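Local coordinates for PDZ domain protein (Parabacteroides distasonis, PDB 4L8N), which is of unknown function but binds magnesium and carries PDZ domains, which in other proteins bind peptide ends, on either side of a DUF4136 domain, at residues C10-T15 with N77-T82; N27-K32 with V57-V62; E166-E171 with L186-F191; I312-D317 with D340-I345. All coordinates share one frame; numbering follows the deposited sequence.

Contact 1: residues C10-T15 with N77-T82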
loop_
_atom_site.group_PDB
_atom_site.type_symbol
_atom_site.label_atom_id
_atom_site.label_comp_id
_atom_site.label_asym_id
_atom_site.label_seq_id
_atom_site.Cartn_x
_atom_site.Cartn_y
_atom_site.Cartn_z
ATOM N N CYS A 10 -27.811 11.692 -31.713
ATOM C CA CYS A 10 -28.334 10.622 -30.866
ATOM C C CYS A 10 -27.271 10.015 -29.982
ATOM O O CYS A 10 -26.083 9.993 -30.318
ATOM C CB CYS A 10 -29.010 9.552 -31.700
ATOM S SG CYS A 10 -30.254 10.201 -32.820
ATOM N N ARG A 11 -27.734 9.473 -28.858
ATOM C CA ARG A 11 -26.932 8.900 -27.790
ATOM C C ARG A 11 -27.639 7.708 -27.195
ATOM O O ARG A 11 -28.867 7.600 -27.270
ATOM C CB ARG A 11 -26.776 9.992 -26.702
ATOM C CG ARG A 11 -25.496 9.961 -25.879
ATOM C CD ARG A 11 -25.749 9.854 -24.378
ATOM N NE ARG A 11 -26.381 11.035 -23.773
ATOM C CZ ARG A 11 -27.653 11.098 -23.375
ATOM N NH1 ARG A 11 -28.465 10.059 -23.542
ATOM N NH2 ARG A 11 -28.126 12.206 -22.818
ATOM N N LEU A 12 -26.877 6.824 -26.570
ATOM C CA LEU A 12 -27.458 5.744 -25.792
ATOM C C LEU A 12 -27.260 6.156 -24.352
ATOM O O LEU A 12 -26.277 6.832 -24.034
ATOM C CB LEU A 12 -26.873 4.384 -26.130
ATOM C CG LEU A 12 -27.418 3.793 -27.420
ATOM C CD1 LEU A 12 -26.493 4.105 -28.584
ATOM C CD2 LEU A 12 -27.687 2.295 -27.282
ATOM N N GLY A 13 -28.239 5.864 -23.511
ATOM C CA GLY A 13 -28.207 6.298 -22.120
ATOM C C GLY A 13 -27.242 5.607 -21.182
ATOM O O GLY A 13 -27.583 5.393 -20.012
ATOM N N PHE A 14 -26.022 5.304 -21.653
ATOM C CA PHE A 14 -25.000 4.663 -20.816
ATOM C C PHE A 14 -23.599 4.850 -21.356
ATOM O O PHE A 14 -23.422 4.994 -22.562
ATOM C CB PHE A 14 -25.274 3.146 -20.645
ATOM C CG PHE A 14 -25.354 2.345 -21.926
ATOM C CD1 PHE A 14 -24.197 1.886 -22.556
ATOM C CD2 PHE A 14 -26.583 1.994 -22.468
ATOM C CE1 PHE A 14 -24.270 1.155 -23.745
ATOM C CE2 PHE A 14 -26.658 1.248 -23.644
ATOM C CZ PHE A 14 -25.501 0.842 -24.285
ATOM N N THR A 15 -22.601 4.773 -20.462
ATOM C CA THR A 15 -21.167 4.780 -20.786
ATOM C C THR A 15 -20.671 3.343 -20.605
ATOM O O THR A 15 -21.199 2.618 -19.760
ATOM C CB THR A 15 -20.374 5.799 -19.937
ATOM O OG1 THR A 15 -20.405 5.440 -18.558
ATOM C CG2 THR A 15 -20.874 7.226 -20.105
ATOM N N ASN A 77 -33.750 2.675 -34.877
ATOM C CA ASN A 77 -33.890 3.659 -33.795
ATOM C C ASN A 77 -33.867 2.993 -32.408
ATOM O O ASN A 77 -33.364 3.595 -31.451
ATOM C CB ASN A 77 -35.145 4.497 -33.962
ATOM C CG ASN A 77 -34.840 5.948 -34.237
ATOM O OD1 ASN A 77 -33.735 6.314 -34.666
ATOM N ND2 ASN A 77 -35.816 6.806 -34.004
ATOM N N ASP A 78 -34.421 1.766 -32.308
ATOM C CA ASP A 78 -34.476 0.988 -31.075
ATOM C C ASP A 78 -33.481 -0.157 -31.182
ATOM O O ASP A 78 -33.578 -0.947 -32.123
ATOM C CB ASP A 78 -35.915 0.484 -30.814
ATOM C CG ASP A 78 -36.866 1.502 -30.177
ATOM O OD1 ASP A 78 -36.523 2.717 -30.147
ATOM O OD2 ASP A 78 -37.966 1.094 -29.732
ATOM N N VAL A 79 -32.496 -0.219 -30.257
ATOM C CA VAL A 79 -31.451 -1.251 -30.250
ATOM C C VAL A 79 -31.829 -2.368 -29.283
ATOM O O VAL A 79 -32.000 -2.119 -28.083
ATOM C CB VAL A 79 -30.023 -0.710 -29.942
ATOM C CG1 VAL A 79 -28.951 -1.672 -30.446
ATOM C CG2 VAL A 79 -29.810 0.669 -30.548
ATOM N N LEU A 80 -31.961 -3.594 -29.815
ATOM C CA LEU A 80 -32.250 -4.790 -29.033
ATOM C C LEU A 80 -30.926 -5.355 -28.494
ATOM O O LEU A 80 -30.004 -5.663 -29.263
ATOM C CB LEU A 80 -33.026 -5.853 -29.840
ATOM C CG LEU A 80 -33.461 -7.101 -29.051
ATOM C CD1 LEU A 80 -34.395 -6.745 -27.883
ATOM C CD2 LEU A 80 -34.109 -8.117 -29.953
ATOM N N LEU A 81 -30.834 -5.470 -27.164
ATOM C CA LEU A 81 -29.626 -5.933 -26.504
ATOM C C LEU A 81 -29.836 -7.243 -25.773
ATOM O O LEU A 81 -30.873 -7.463 -25.150
ATOM C CB LEU A 81 -29.181 -4.847 -25.513
ATOM C CG LEU A 81 -27.960 -3.982 -25.859
ATOM C CD1 LEU A 81 -27.989 -3.455 -27.284
ATOM C CD2 LEU A 81 -27.834 -2.829 -24.882
ATOM N N THR A 82 -28.850 -8.116 -25.869
ATOM C CA THR A 82 -28.807 -9.363 -25.126
ATOM C C THR A 82 -27.841 -9.084 -24.004
ATOM O O THR A 82 -26.660 -8.850 -24.263
ATOM C CB THR A 82 -28.424 -10.539 -26.020
ATOM O OG1 THR A 82 -29.400 -10.658 -27.067
ATOM C CG2 THR A 82 -28.301 -11.849 -25.242
#
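Phe-14 and Leu-12 both swing their side chains across to the strand of Leu-81 and Val-79, and their torsions decide how. The ring of Phe-14 lies between its own backbone N and carbonyl carbon (chi1 58°), which drops it inward, whereas Leu-12 holds CG on the far side from its carbonyl carbon (chi1 -78°) and sends CD2 across. That methyl meets Val-79 CG2 at 4.2 Å. The end of the ring, Phe-14 CZ, comes to Leu-81 CD2 at 4.4 Å, and the methyl approaches the ring obliquely. Leu-12 CD2 also lies 3.9 Å from Phe-14 CE2, so the two inward groups also touch each other, on either side of Gly-13 in sequence. The sequence Leu-12, Gly-13, Phe-14 matches the end of the GLGF signature of PDZ domains, the loop that in relatives receives the carboxylate of a bound peptide with its backbone amides. Here the chain turns sharply at this point, with a weak bond of 2.8 Å from Phe-14 N to Leu-12 O. Strand 91-101 runs between strands 8-18 and 78-84 in the sheet, and the contact therefore skips over one strand: the backbones stay 9.2 Å apart between Leu-12 CA and Val-79 CA, and side chains alone bridge the gap. Ile-51 touches both Phe-14 and Leu-81, and Ile-54 lies against Val-79.

Contact 2: residues N27-K32 with V57-V62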
loop_
_atom_site.group_PDB
_atom_site.type_symbol
_atom_site.label_atom_id
_atom_site.label_comp_id
_atom_site.label_asym_id
_atom_site.label_seq_id
_atom_site.Cartn_x
_atom_site.Cartn_y
_atom_site.Cartn_z
ATOM N N ASN A 27 -13.497 -8.957 -23.249
ATOM C CA ASN A 27 -13.510 -8.454 -24.633
ATOM C C ASN A 27 -14.959 -8.270 -25.157
ATOM O O ASN A 27 -15.263 -8.485 -26.343
ATOM C CB ASN A 27 -12.637 -9.338 -25.565
ATOM C CG ASN A 27 -11.177 -9.365 -25.145
ATOM O OD1 ASN A 27 -10.524 -8.318 -24.974
ATOM N ND2 ASN A 27 -10.645 -10.562 -24.912
ATOM N N LYS A 28 -15.835 -7.808 -24.247
ATOM C CA LYS A 28 -17.253 -7.510 -24.487
ATOM C C LYS A 28 -17.561 -6.148 -23.897
ATOM O O LYS A 28 -16.849 -5.759 -22.970
ATOM C CB LYS A 28 -18.156 -8.583 -23.842
ATOM C CG LYS A 28 -17.992 -9.984 -24.408
ATOM C CD LYS A 28 -18.817 -10.965 -23.619
ATOM C CE LYS A 28 -18.636 -12.381 -24.088
ATOM N NZ LYS A 28 -19.203 -13.343 -23.108
ATOM N N PRO A 29 -18.592 -5.393 -24.351
ATOM C CA PRO A 29 -18.894 -4.118 -23.678
ATOM C C PRO A 29 -19.487 -4.344 -22.278
ATOM O O PRO A 29 -20.361 -5.195 -22.108
ATOM C CB PRO A 29 -19.905 -3.433 -24.618
ATOM C CG PRO A 29 -20.010 -4.302 -25.827
ATOM C CD PRO A 29 -19.562 -5.669 -25.431
ATOM N N VAL A 30 -18.973 -3.619 -21.272
ATOM C CA VAL A 30 -19.421 -3.654 -19.876
ATOM C C VAL A 30 -19.856 -2.239 -19.534
ATOM O O VAL A 30 -19.053 -1.311 -19.658
ATOM C CB VAL A 30 -18.357 -4.208 -18.859
ATOM C CG1 VAL A 30 -18.766 -3.939 -17.405
ATOM C CG2 VAL A 30 -18.101 -5.698 -19.073
ATOM N N ILE A 31 -21.112 -2.084 -19.093
ATOM C CA ILE A 31 -21.710 -0.800 -18.744
ATOM C C ILE A 31 -21.101 -0.261 -17.457
ATOM O O ILE A 31 -21.151 -0.939 -16.438
ATOM C CB ILE A 31 -23.253 -0.941 -18.618
ATOM C CG1 ILE A 31 -23.889 -1.780 -19.744
ATOM C CG2 ILE A 31 -23.942 0.379 -18.342
ATOM C CD1 ILE A 31 -24.004 -1.224 -21.029
ATOM N N LYS A 32 -20.604 0.992 -17.498
ATOM C CA LYS A 32 -19.973 1.690 -16.379
ATOM C C LYS A 32 -20.939 2.630 -15.643
ATOM O O LYS A 32 -20.826 2.811 -14.417
ATOM C CB LYS A 32 -18.793 2.526 -16.885
ATOM C CG LYS A 32 -17.565 1.737 -17.303
ATOM C CD LYS A 32 -16.358 2.661 -17.448
ATOM C CE LYS A 32 -16.457 3.647 -18.594
ATOM N NZ LYS A 32 -15.458 4.735 -18.444
ATOM N N VAL A 57 -26.753 -10.176 -33.100
ATOM C CA VAL A 57 -25.380 -10.604 -33.426
ATOM C C VAL A 57 -24.471 -10.584 -32.162
ATOM O O VAL A 57 -24.313 -9.529 -31.534
ATOM C CB VAL A 57 -24.718 -9.864 -34.638
ATOM C CG1 VAL A 57 -24.937 -8.356 -34.605
ATOM C CG2 VAL A 57 -23.229 -10.197 -34.771
ATOM N N PRO A 58 -23.835 -11.742 -31.811
ATOM C CA PRO A 58 -22.907 -11.772 -30.661
ATOM C C PRO A 58 -21.708 -10.842 -30.875
ATOM O O PRO A 58 -21.174 -10.755 -31.987
ATOM C CB PRO A 58 -22.479 -13.240 -30.592
ATOM C CG PRO A 58 -23.530 -13.983 -31.331
ATOM C CD PRO A 58 -23.911 -13.070 -32.447
ATOM N N VAL A 59 -21.306 -10.128 -29.807
ATOM C CA VAL A 59 -20.248 -9.110 -29.827
ATOM C C VAL A 59 -18.860 -9.715 -30.090
ATOM O O VAL A 59 -17.933 -8.982 -30.453
ATOM C CB VAL A 59 -20.258 -8.230 -28.553
ATOM C CG1 VAL A 59 -21.586 -7.491 -28.410
ATOM C CG2 VAL A 59 -19.938 -9.043 -27.298
ATOM N N THR A 60 -18.729 -11.041 -29.920
ATOM C CA THR A 60 -17.484 -11.767 -30.158
ATOM C C THR A 60 -17.258 -11.918 -31.681
ATOM O O THR A 60 -16.130 -11.758 -32.155
ATOM C CB THR A 60 -17.495 -13.142 -29.435
ATOM O OG1 THR A 60 -18.541 -13.972 -29.949
ATOM C CG2 THR A 60 -17.622 -13.021 -27.924
ATOM N N GLU A 61 -18.352 -12.179 -32.438
ATOM C CA GLU A 61 -18.399 -12.409 -33.890
ATOM C C GLU A 61 -18.294 -11.104 -34.723
ATOM O O GLU A 61 -18.609 -11.108 -35.917
ATOM C CB GLU A 61 -19.709 -13.144 -34.243
ATOM C CG GLU A 61 -19.864 -14.502 -33.569
ATOM C CD GLU A 61 -21.160 -15.260 -33.812
ATOM O OE1 GLU A 61 -21.935 -14.877 -34.723
ATOM O OE2 GLU A 61 -21.386 -16.263 -33.096
ATOM N N VAL A 62 -17.828 -10.009 -34.104
ATOM C CA VAL A 62 -17.695 -8.679 -34.705
ATOM C C VAL A 62 -16.465 -7.975 -34.094
ATOM O O VAL A 62 -16.142 -8.219 -32.931
ATOM C CB VAL A 62 -19.029 -7.905 -34.476
ATOM C CG1 VAL A 62 -18.825 -6.430 -34.124
ATOM C CG2 VAL A 62 -19.974 -8.067 -35.663
#
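Lys-28 and Val-59 mark the nearest approach of the two backbones, with Lys-28 CA 6.3 Å from Val-59 CA, just before strand 29-34 begins and just after strand 57-58 ends. Val-59 points at the other segment and does most of the touching. With CG1 opposite the carbonyl carbon (chi1 -60°), CG2 falls between the backbone N and that carbon, and presses on Lys-28 CG, 3.6 Å away; the two side chains cross nearly at right angles. The proline ring offers its CD: Pro-29 CD sits 3.9 Å from Val-59 CG2 and about as far from Val-59 CG1, so the ring carbon is set against both methyls. Beyond CG the lysine chain runs out straight, alongside Thr-60 and in the same direction, with Lys-28 CE 4.0 Å from Thr-60 CG2. Its charged end then goes to Glu-52 in a salt bridge, leaving the aliphatic stem to do the packing here. Within this PDZ domain, strands 29-34 and 57-58 are the two outer strands of the curled sheet. Pro-29 is backbone-bonded to Ile-51 of strand 50-54 and its ring rests on Tyr-16 of strand 8-18, so the contact lies where the sheet curves back towards itself.

Contact 3: residues E166-E171 with L186-F191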
loop_
_atom_site.group_PDB
_atom_site.type_symbol
_atom_site.label_atom_id
_atom_site.label_comp_id
_atom_site.label_asym_id
_atom_site.label_seq_id
_atom_site.Cartn_x
_atom_site.Cartn_y
_atom_site.Cartn_z
ATOM N N GLU A 166 -24.275 -6.923 7.222
ATOM C CA GLU A 166 -25.527 -6.304 6.780
ATOM C C GLU A 166 -25.257 -5.345 5.608
ATOM O O GLU A 166 -26.067 -5.296 4.684
ATOM C CB GLU A 166 -26.210 -5.563 7.933
ATOM C CG GLU A 166 -27.212 -6.408 8.698
ATOM C CD GLU A 166 -27.834 -5.755 9.922
ATOM O OE1 GLU A 166 -28.112 -4.531 9.886
ATOM O OE2 GLU A 166 -28.066 -6.482 10.916
ATOM N N CYS A 167 -24.109 -4.610 5.638
ATOM C CA CYS A 167 -23.687 -3.695 4.571
ATOM C C CYS A 167 -23.355 -4.481 3.307
ATOM O O CYS A 167 -23.810 -4.105 2.216
ATOM C CB CYS A 167 -22.495 -2.841 5.006
ATOM S SG CYS A 167 -22.843 -1.696 6.365
ATOM N N ILE A 168 -22.549 -5.561 3.450
ATOM C CA ILE A 168 -22.155 -6.414 2.331
ATOM C C ILE A 168 -23.389 -7.100 1.760
ATOM O O ILE A 168 -23.537 -7.138 0.530
ATOM C CB ILE A 168 -21.052 -7.438 2.700
ATOM C CG1 ILE A 168 -19.846 -6.736 3.342
ATOM C CG2 ILE A 168 -20.614 -8.264 1.453
ATOM C CD1 ILE A 168 -19.054 -7.632 4.188
ATOM N N GLU A 169 -24.308 -7.570 2.634
ATOM C CA GLU A 169 -25.536 -8.230 2.185
ATOM C C GLU A 169 -26.371 -7.304 1.310
ATOM O O GLU A 169 -26.817 -7.745 0.262
ATOM C CB GLU A 169 -26.373 -8.750 3.362
ATOM C CG GLU A 169 -27.405 -9.783 2.946
ATOM C CD GLU A 169 -28.318 -10.275 4.049
ATOM O OE1 GLU A 169 -27.823 -10.491 5.181
ATOM O OE2 GLU A 169 -29.522 -10.482 3.771
ATOM N N ASN A 170 -26.547 -6.032 1.701
ATOM C CA ASN A 170 -27.298 -5.058 0.898
ATOM C C ASN A 170 -26.621 -4.819 -0.448
ATOM O O ASN A 170 -27.314 -4.797 -1.457
ATOM C CB ASN A 170 -27.507 -3.706 1.628
ATOM C CG ASN A 170 -28.386 -3.761 2.871
ATOM O OD1 ASN A 170 -29.203 -4.683 3.070
ATOM N ND2 ASN A 170 -28.243 -2.754 3.743
ATOM N N GLU A 171 -25.282 -4.688 -0.470
ATOM C CA GLU A 171 -24.538 -4.448 -1.711
ATOM C C GLU A 171 -24.675 -5.574 -2.715
ATOM O O GLU A 171 -24.906 -5.300 -3.892
ATOM C CB GLU A 171 -23.044 -4.208 -1.436
ATOM C CG GLU A 171 -22.720 -2.816 -0.935
ATOM C CD GLU A 171 -23.503 -1.663 -1.540
ATOM O OE1 GLU A 171 -23.339 -1.388 -2.751
ATOM O OE2 GLU A 171 -24.275 -1.024 -0.790
ATOM N N LEU A 186 -20.716 -19.048 -2.744
ATOM C CA LEU A 186 -19.672 -18.212 -2.147
ATOM C C LEU A 186 -19.803 -18.042 -0.659
ATOM O O LEU A 186 -20.900 -17.854 -0.145
ATOM C CB LEU A 186 -19.729 -16.783 -2.747
ATOM C CG LEU A 186 -19.720 -16.656 -4.246
ATOM C CD1 LEU A 186 -20.182 -15.284 -4.664
ATOM C CD2 LEU A 186 -18.354 -16.996 -4.793
ATOM N N LEU A 187 -18.666 -17.952 0.009
ATOM C CA LEU A 187 -18.599 -17.612 1.415
ATOM C C LEU A 187 -17.953 -16.217 1.551
ATOM O O LEU A 187 -16.898 -15.976 0.948
ATOM C CB LEU A 187 -17.804 -18.678 2.162
ATOM C CG LEU A 187 -17.842 -18.603 3.693
ATOM C CD1 LEU A 187 -19.164 -19.172 4.237
ATOM C CD2 LEU A 187 -16.639 -19.357 4.290
ATOM N N ILE A 188 -18.598 -15.292 2.296
ATOM C CA ILE A 188 -18.013 -13.962 2.509
ATOM C C ILE A 188 -17.314 -13.952 3.875
ATOM O O ILE A 188 -17.874 -14.411 4.870
ATOM C CB ILE A 188 -19.011 -12.770 2.303
ATOM C CG1 ILE A 188 -19.242 -12.493 0.796
ATOM C CG2 ILE A 188 -18.464 -11.478 2.910
ATOM C CD1 ILE A 188 -20.158 -13.330 0.137
ATOM N N GLN A 189 -16.070 -13.469 3.894
ATOM C CA GLN A 189 -15.236 -13.363 5.090
ATOM C C GLN A 189 -14.681 -11.948 5.229
ATOM O O GLN A 189 -14.214 -11.357 4.258
ATOM C CB GLN A 189 -14.087 -14.385 5.033
ATOM C CG GLN A 189 -13.464 -14.736 6.393
ATOM C CD GLN A 189 -12.781 -16.104 6.400
ATOM O OE1 GLN A 189 -11.685 -16.300 5.837
ATOM N NE2 GLN A 189 -13.418 -17.087 7.049
ATOM N N THR A 190 -14.753 -11.390 6.433
ATOM C CA THR A 190 -14.201 -10.055 6.651
ATOM C C THR A 190 -13.123 -10.106 7.684
ATOM O O THR A 190 -13.162 -10.899 8.630
ATOM C CB THR A 190 -15.240 -8.989 6.992
ATOM O OG1 THR A 190 -16.068 -9.414 8.072
ATOM C CG2 THR A 190 -16.069 -8.622 5.807
ATOM N N PHE A 191 -12.133 -9.276 7.453
ATOM C CA PHE A 191 -11.035 -9.061 8.358
ATOM C C PHE A 191 -10.924 -7.541 8.598
ATOM O O PHE A 191 -11.279 -6.728 7.741
ATOM C CB PHE A 191 -9.739 -9.710 7.847
ATOM C CG PHE A 191 -9.306 -9.327 6.452
ATOM C CD1 PHE A 191 -9.964 -9.837 5.335
ATOM C CD2 PHE A 191 -8.206 -8.506 6.252
ATOM C CE1 PHE A 191 -9.530 -9.520 4.045
ATOM C CE2 PHE A 191 -7.766 -8.208 4.970
ATOM C CZ PHE A 191 -8.425 -8.720 3.874
#
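Ile-168 is the single residue of helix segment 166-171 that touches the strand, and it meets two side chains there, Ile-188 and Thr-190. The nearer is Thr-190: its CG2 and Ile-168 CD1 approach tip to tip at 3.5 Å. In Thr-190, OG1 sits between the backbone N and the carbonyl carbon (chi1 52°), which leaves CG2 opposite the carbonyl carbon and turned to the helix. Ile-188 slides past Ile-168 the opposite way, and its CG2 touches two atoms at the same distance, Ile-168 CD1 and Ile-168 CG2, each 4.1 Å off. The backbones remain well separated, 8.6 Å between Ile-168 CA and Ile-188 CA. Strand alternation sets the pattern one shell out: Ile-188 and Thr-190 look at the helix, and Gln-189 between them looks away, bonding through NE2 to Ser-151 and through OE1 to Ser-137 of the second subunit. Ile-188 is also flanked by Phe-148 and Phe-150 of the parallel strand 147-150, and Glu-169 lies on the same two rings. Helix 158-175 thus packs on one face of the mixed sheet in the DUF4136 region, with helix 274-285 meeting Cys-167 and Glu-171 on a different flank. Every atom that touches here is a methyl carbon, so the helix is held to this part of the sheet by shape and dispersion, without directional bonds across the contact.

Contact 4: residues I312-D317 with D340-I345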
loop_
_atom_site.group_PDB
_atom_site.type_symbol
_atom_site.label_atom_id
_atom_site.label_comp_id
_atom_site.label_asym_id
_atom_site.label_seq_id
_atom_site.Cartn_x
_atom_site.Cartn_y
_atom_site.Cartn_z
ATOM N N ILE A 312 -37.987 22.565 -22.181
ATOM C CA ILE A 312 -37.665 23.449 -23.308
ATOM C C ILE A 312 -36.185 23.302 -23.682
ATOM O O ILE A 312 -35.308 23.277 -22.809
ATOM C CB ILE A 312 -38.022 24.954 -23.007
ATOM C CG1 ILE A 312 -39.521 25.157 -22.709
ATOM C CG2 ILE A 312 -37.575 25.909 -24.133
ATOM C CD1 ILE A 312 -39.843 26.387 -21.787
ATOM N N SER A 313 -35.930 23.220 -24.994
ATOM C CA SER A 313 -34.613 23.233 -25.609
ATOM C C SER A 313 -34.489 24.568 -26.382
ATOM O O SER A 313 -35.463 25.014 -26.991
ATOM C CB SER A 313 -34.421 22.009 -26.486
ATOM O OG SER A 313 -34.317 20.857 -25.663
ATOM N N TYR A 314 -33.345 25.250 -26.271
ATOM C CA TYR A 314 -33.127 26.581 -26.859
ATOM C C TYR A 314 -32.134 26.511 -28.021
ATOM O O TYR A 314 -31.307 25.594 -28.048
ATOM C CB TYR A 314 -32.610 27.562 -25.770
ATOM C CG TYR A 314 -33.486 27.657 -24.534
ATOM C CD1 TYR A 314 -33.298 26.804 -23.452
ATOM C CD2 TYR A 314 -34.504 28.599 -24.447
ATOM C CE1 TYR A 314 -34.114 26.871 -22.325
ATOM C CE2 TYR A 314 -35.319 28.682 -23.321
ATOM C CZ TYR A 314 -35.112 27.826 -22.253
ATOM O OH TYR A 314 -35.902 27.912 -21.129
ATOM N N ASP A 315 -32.200 27.476 -28.974
ATOM C CA ASP A 315 -31.288 27.529 -30.130
ATOM C C ASP A 315 -29.923 28.047 -29.684
ATOM O O ASP A 315 -29.840 29.153 -29.167
ATOM C CB ASP A 315 -31.872 28.424 -31.251
ATOM C CG ASP A 315 -31.366 28.198 -32.677
ATOM O OD1 ASP A 315 -30.157 27.913 -32.846
ATOM O OD2 ASP A 315 -32.161 28.397 -33.630
ATOM N N ILE A 316 -28.854 27.260 -29.895
ATOM C CA ILE A 316 -27.461 27.598 -29.542
ATOM C C ILE A 316 -27.059 29.011 -30.067
ATOM O O ILE A 316 -26.242 29.684 -29.435
ATOM C CB ILE A 316 -26.478 26.480 -30.031
ATOM C CG1 ILE A 316 -25.035 26.678 -29.479
ATOM C CG2 ILE A 316 -26.524 26.257 -31.560
ATOM C CD1 ILE A 316 -24.029 25.496 -29.712
ATOM N N ASP A 317 -27.657 29.456 -31.188
ATOM C CA ASP A 317 -27.377 30.754 -31.801
ATOM C C ASP A 317 -28.438 31.781 -31.332
ATOM O O ASP A 317 -28.097 32.622 -30.495
ATOM C CB ASP A 317 -27.296 30.628 -33.341
ATOM C CG ASP A 317 -26.509 29.415 -33.833
ATOM O OD1 ASP A 317 -25.311 29.289 -33.469
ATOM O OD2 ASP A 317 -27.092 28.589 -34.575
ATOM N N ASP A 340 -41.601 28.660 -30.878
ATOM C CA ASP A 340 -42.131 29.760 -30.050
ATOM C C ASP A 340 -41.011 30.742 -29.731
ATOM O O ASP A 340 -39.833 30.373 -29.780
ATOM C CB ASP A 340 -42.739 29.247 -28.724
ATOM C CG ASP A 340 -44.189 28.804 -28.768
ATOM O OD1 ASP A 340 -44.910 29.224 -29.695
ATOM O OD2 ASP A 340 -44.608 28.049 -27.858
ATOM N N ILE A 341 -41.356 31.983 -29.416
ATOM C CA ILE A 341 -40.318 32.945 -29.079
ATOM C C ILE A 341 -40.589 33.433 -27.660
ATOM O O ILE A 341 -41.650 34.001 -27.385
ATOM C CB ILE A 341 -40.172 34.080 -30.135
ATOM C CG1 ILE A 341 -39.546 33.514 -31.445
ATOM C CG2 ILE A 341 -39.316 35.236 -29.587
ATOM C CD1 ILE A 341 -39.948 34.229 -32.762
ATOM N N ILE A 342 -39.631 33.158 -26.752
ATOM C CA ILE A 342 -39.734 33.565 -25.359
ATOM C C ILE A 342 -39.334 35.047 -25.259
ATOM O O ILE A 342 -38.217 35.434 -25.624
ATOM C CB ILE A 342 -38.928 32.636 -24.405
ATOM C CG1 ILE A 342 -39.423 31.173 -24.542
ATOM C CG2 ILE A 342 -39.035 33.118 -22.939
ATOM C CD1 ILE A 342 -38.537 30.120 -23.934
ATOM N N GLU A 343 -40.297 35.874 -24.834
ATOM C CA GLU A 343 -40.099 37.307 -24.622
ATOM C C GLU A 343 -39.351 37.463 -23.302
ATOM O O GLU A 343 -38.260 38.040 -23.277
ATOM C CB GLU A 343 -41.439 38.076 -24.634
ATOM C CG GLU A 343 -42.160 38.038 -25.975
ATOM C CD GLU A 343 -43.481 38.777 -26.011
ATOM O OE1 GLU A 343 -44.503 38.199 -25.574
ATOM O OE2 GLU A 343 -43.489 39.944 -26.465
ATOM N N LYS A 344 -39.892 36.864 -22.222
ATOM C CA LYS A 344 -39.236 36.897 -20.923
ATOM C C LYS A 344 -39.594 35.682 -20.034
ATOM O O LYS A 344 -40.631 35.034 -20.224
ATOM C CB LYS A 344 -39.515 38.230 -20.186
ATOM C CG LYS A 344 -40.950 38.545 -19.781
ATOM C CD LYS A 344 -41.012 39.968 -19.208
ATOM C CE LYS A 344 -42.389 40.388 -18.750
ATOM N NZ LYS A 344 -42.700 39.904 -17.377
ATOM N N ILE A 345 -38.677 35.361 -19.093
ATOM C CA ILE A 345 -38.838 34.343 -18.042
ATOM C C ILE A 345 -38.837 35.146 -16.733
ATOM O O ILE A 345 -37.821 35.742 -16.349
ATOM C CB ILE A 345 -37.813 33.161 -18.047
ATOM C CG1 ILE A 345 -37.548 32.620 -19.476
ATOM C CG2 ILE A 345 -38.282 32.048 -17.074
ATOM C CD1 ILE A 345 -36.374 31.688 -19.627
#
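Tyr-314 reaches the strand of Ile-342 and Ile-345 with the far half of its ring. From CB, which does not itself point at that strand, the side chain turns to put CG opposite the carbonyl carbon (chi1 -54°). The ring then passes Ile-312, whose CG2 lies 3.6 Å above one face, offset toward the rim. Further out, Tyr-314 CE2 meets Ile-342 CD1 at 3.6 Å; this methyl comes in at the ring edge, close to its plane, and the two side chains cross nearly at right angles. The same methyl lies 4.3 Å from Ile-312 CG2, tying the three side chains together. At the tip, Tyr-314 OH has Ile-345 CD1 at 4.1 Å and is hydrogen-bonded to the hydroxyl of Tyr-413, while Phe-411 packs edge-to-face with the ring. Strands 312-315 and 341-345 belong to different sheets, and their axes cross at 93° and 10.0 Å apart, so long side chains must span the gap. A classic beta bulge at Glu-343 and Lys-344, opposite Asn-432, lets Ile-342 and Ile-345, three residues apart, both face the tyrosine. The sequence around Tyr-314 resembles that of strand 8-18, consistent with the C-terminal PDZ domain. The tyrosine is thus apolar along its ring and polar at its tip: isoleucine methyls meet one face and one edge of the ring, a third lies by the hydroxyl, and the bond to Tyr-413 satisfies that buried group.

How the contacts relate
Contacts 1 and 2 share one PDZ domain and touch: their centres are about 13 Å apart, contact 2 is nested inside the chain loop that contact 1 closes, and Phe-14 CD1 packs on Ile-31 CD1 at 3.5 Å. Thr-15 O and Lys-32 N, 2.8 Å apart, probably bond strands 8-18 and 29-34 there. Contact 3 lies in the DUF4136 region, its nearest atoms about 13 Å from those of contact 2. Contact 4 sits on the opposite side of the chain's centre from contact 3, with centres about 52 Å apart, although both reach the long mixed sheet. All four lie away from the magnesium-binding residues Glu-239 and Asp-270.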